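Mannose-specific lectin CEA chain 1 (Colocasia esculenta, PDB 5D5G) binds mannose as a plant lectin, agglutinating rabbit erythrocytes and acting as an insecticide against cotton aphids and other hemipteran insects. Local coordinates at residues W40-A45 / L61-G66. Sequence-based numbering, arbitrary orientation.
Sequences WQSNTA and LVIKNG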
ATOM      1  N   TRP A  40     -13.547 -13.432   7.486  1.00 20.20           N
ATOM      2  CA  TRP A  40     -12.392 -14.252   7.188  1.00 19.92           C
ATOM      3  C   TRP A  40     -11.362 -14.300   8.308  1.00 23.70           C
ATOM      4  O   TRP A  40     -11.138 -13.310   9.018  1.00 14.23           O
ATOM      5  CB  TRP A  40     -11.731 -13.710   5.925  1.00 22.96           C
ATOM      6  CG  TRP A  40     -10.540 -14.478   5.461  1.00 18.14           C
ATOM      7  CD1 TRP A  40     -10.505 -15.421   4.473  1.00 17.49           C
ATOM      8  CD2 TRP A  40      -9.197 -14.344   5.938  1.00 10.25           C
ATOM      9  NE1 TRP A  40      -9.224 -15.889   4.316  1.00 17.73           N
ATOM     10  CE2 TRP A  40      -8.405 -15.251   5.209  1.00 18.11           C
ATOM     11  CE3 TRP A  40      -8.593 -13.558   6.920  1.00 15.27           C
ATOM     12  CZ2 TRP A  40      -7.037 -15.387   5.429  1.00 20.09           C
ATOM     13  CZ3 TRP A  40      -7.241 -13.694   7.142  1.00 13.44           C
ATOM     14  CH2 TRP A  40      -6.476 -14.602   6.399  1.00 15.75           C
ATOM     15  N   GLN A  41     -10.704 -15.453   8.419  1.00 22.40           N
ATOM     16  CA  GLN A  41      -9.656 -15.670   9.405  1.00 16.17           C
ATOM     17  C   GLN A  41      -8.712 -16.757   8.918  1.00 12.44           C
ATOM     18  O   GLN A  41      -9.104 -17.637   8.166  1.00  7.71           O
ATOM     19  CB  GLN A  41     -10.270 -16.117  10.725  1.00 21.96           C
ATOM     20  CG  GLN A  41     -11.067 -17.401  10.570  1.00 20.08           C
ATOM     21  CD  GLN A  41     -11.765 -17.823  11.836  1.00 23.49           C
ATOM     22  OE1 GLN A  41     -11.144 -17.949  12.893  1.00 10.92           O
ATOM     23  NE2 GLN A  41     -13.068 -18.047  11.738  1.00 13.89           N
ATOM     24  N   SER A  42      -7.471 -16.708   9.381  1.00 12.27           N
ATOM     25  CA  SER A  42      -6.499 -17.756   9.093  1.00 15.60           C
ATOM     26  C   SER A  42      -6.932 -19.117   9.623  1.00 21.87           C
ATOM     27  O   SER A  42      -6.372 -20.146   9.237  1.00 20.00           O
ATOM     28  CB  SER A  42      -5.147 -17.397   9.704  1.00 18.76           C
ATOM     29  OG  SER A  42      -5.166 -17.583  11.106  1.00 17.60           O
ATOM     30  N   ASN A  43      -7.922 -19.115  10.509  1.00 19.79           N
ATOM     31  CA  ASN A  43      -8.407 -20.331  11.172  1.00 26.79           C
ATOM     32  C   ASN A  43      -7.295 -21.170  11.807  1.00 20.92           C
ATOM     33  O   ASN A  43      -7.298 -22.401  11.743  1.00 22.91           O
ATOM     34  CB  ASN A  43      -9.277 -21.171  10.232  1.00 20.26           C
ATOM     35  CG  ASN A  43     -10.096 -22.212  10.971  1.00 22.02           C
ATOM     36  OD1 ASN A  43     -10.526 -21.997  12.109  1.00 24.90           O
ATOM     37  ND2 ASN A  43     -10.309 -23.353  10.330  1.00 17.80           N
ATOM     38  N   THR A  44      -6.344 -20.481  12.421  1.00 16.98           N
ATOM     39  CA  THR A  44      -5.281 -21.140  13.147  1.00 22.16           C
ATOM     40  C   THR A  44      -5.414 -20.860  14.637  1.00 24.97           C
ATOM     41  O   THR A  44      -4.435 -20.510  15.306  1.00 21.03           O
ATOM     42  CB  THR A  44      -3.931 -20.641  12.680  1.00 27.23           C
ATOM     43  OG1 THR A  44      -3.888 -19.219  12.845  1.00 23.32           O
ATOM     44  CG2 THR A  44      -3.732 -20.986  11.222  1.00 26.88           C
ATOM     45  N   ALA A  45      -6.634 -21.010  15.147  1.00 25.11           N
ATOM     46  CA  ALA A  45      -6.906 -20.801  16.570  1.00 28.15           C
ATOM     47  C   ALA A  45      -6.402 -21.972  17.416  1.00 27.38           C
ATOM     48  O   ALA A  45      -6.672 -23.138  17.111  1.00 26.17           O
ATOM     49  CB  ALA A  45      -8.396 -20.568  16.806  1.00 19.03           C
ATOM     50  N   LEU A  61       2.241 -14.328   3.132  0.50 13.16           N
ATOM     51  CA  LEU A  61       2.041 -13.963   4.525  0.70 14.23           C
ATOM     52  C   LEU A  61       2.216 -15.232   5.332  1.00 20.35           C
ATOM     53  O   LEU A  61       1.389 -16.145   5.258  1.00 26.67           O
ATOM     54  CB  LEU A  61       0.632 -13.424   4.744  0.70  9.10           C
ATOM     55  CG  LEU A  61       0.236 -12.098   4.098  0.70  7.75           C
ATOM     56  CD1 LEU A  61      -1.248 -11.906   4.246  0.70  7.30           C
ATOM     57  CD2 LEU A  61       1.004 -10.954   4.739  0.70  6.43           C
ATOM     58  N   VAL A  62       3.301 -15.306   6.087  1.00 18.22           N
ATOM     59  CA  VAL A  62       3.593 -16.519   6.826  1.00 16.61           C
ATOM     60  C   VAL A  62       3.405 -16.250   8.305  1.00 25.96           C
ATOM     61  O   VAL A  62       3.951 -15.282   8.844  1.00 22.56           O
ATOM     62  CB  VAL A  62       5.027 -17.005   6.559  0.10 18.18           C
ATOM     63  CG2 VAL A  62       5.257 -17.167   5.067  0.10 17.59           C
ATOM     64  N   ILE A  63       2.609 -17.093   8.954  1.00 18.21           N
ATOM     65  CA  ILE A  63       2.434 -16.986  10.391  1.00 19.88           C
ATOM     66  C   ILE A  63       3.388 -17.918  11.126  1.00 21.62           C
ATOM     67  O   ILE A  63       3.200 -19.127  11.140  1.00 10.04           O
ATOM     68  CB  ILE A  63       1.022 -17.337  10.831  1.00 18.91           C
ATOM     69  CG1 ILE A  63       0.005 -16.925   9.780  1.00 25.62           C
ATOM     70  CG2 ILE A  63       0.723 -16.659  12.151  1.00 23.29           C
ATOM     71  CD1 ILE A  63      -1.413 -16.765  10.340  1.00 25.86           C
ATOM     72  N   LYS A  64       4.411 -17.342  11.738  1.00 24.10           N
ATOM     73  CA  LYS A  64       5.346 -18.110  12.535  1.00 18.51           C
ATOM     74  C   LYS A  64       4.935 -18.051  14.003  1.00 29.16           C
ATOM     75  O   LYS A  64       4.587 -16.984  14.513  1.00 27.99           O
ATOM     76  CB  LYS A  64       6.752 -17.545  12.356  1.00 14.82           C
ATOM     77  CG  LYS A  64       7.154 -17.440  10.893  0.60 16.64           C
ATOM     78  CD  LYS A  64       8.655 -17.399  10.717  0.40 18.10           C
ATOM     79  CE  LYS A  64       9.035 -17.883   9.327  0.60 14.97           C
ATOM     80  NZ  LYS A  64       8.517 -19.268   9.057  1.00 10.24           N
ATOM     81  N   ASN A  65       4.966 -19.194  14.682  1.00 25.36           N
ATOM     82  CA  ASN A  65       4.683 -19.215  16.110  1.00 27.90           C
ATOM     83  C   ASN A  65       5.789 -18.546  16.920  1.00 29.92           C
ATOM     84  O   ASN A  65       6.656 -17.869  16.364  1.00 32.70           O
ATOM     85  CB  ASN A  65       4.415 -20.637  16.613  1.00 24.47           C
ATOM     86  CG  ASN A  65       5.638 -21.544  16.531  1.00 32.53           C
ATOM     87  OD1 ASN A  65       6.779 -21.092  16.416  1.00 27.27           O
ATOM     88  ND2 ASN A  65       5.394 -22.845  16.608  1.00 35.55           N
ATOM     89  N   GLY A  66       5.758 -18.757  18.234  1.00 40.20           N
ATOM     90  CA  GLY A  66       6.677 -18.106  19.149  1.00 39.23           C
ATOM     91  C   GLY A  66       8.135 -18.196  18.750  1.00 43.41           C
ATOM     92  O   GLY A  66       8.820 -17.178  18.636  1.00 48.15           O
TER
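Ile63 reaches Ser42 and Thr44 through a single methyl group, and following its side chain outward shows how narrow the contact is. From CB, which points at the 40-45 segment, the chain divides: CG2 lies anti to the backbone N, while CG1 stands beside that N at a chi1 of -33°, well off the staggered value. Neither CG1 nor CG2 comes within 4.2 Å of the other segment. The nearly extended second torsion (chi2 -159°) then carries CD1 to the loop, where it meets Ser42 CB at 3.8 Å and Ser42 OG at 3.9 Å. Thr44 OG1 lies 4.3 Å from Ile63 CD1, a looser van der Waals approach. With the CA atoms of Ser42 and Ile63 9.1 Å apart and just 76 Å² buried in all, this is side-chain packing of a strand residue against a loop, not strand pairing.

Ser42 OG is hydrogen-bonded to Leu33 N, at the start of strand 33-36, and to Asn32 OD1, and Thr44 OG1 to Cys31 O; Cys31 and Asn32 probably line the mannose site, as in related lectins. A weak bond from Thr44 N to Ser42 OG (3.4 Å, 138°) ties the loop back on itself. Trp40, just before it, is an established mannose-binding residue. The buried oxygens are thus satisfied within their own side of the interface, leaving Ile63 to supply a purely apolar surface.

In the bulb-type lectin fold, the contact packs the loop after strand 40-41, an outermost strand of one four-stranded antiparallel sheet, paired with 33-36, against strand 61-64 of another, between 52-55 and 70-73; Trp72 of 70-73 touches Ser42, Thr44 and Ile63 alike.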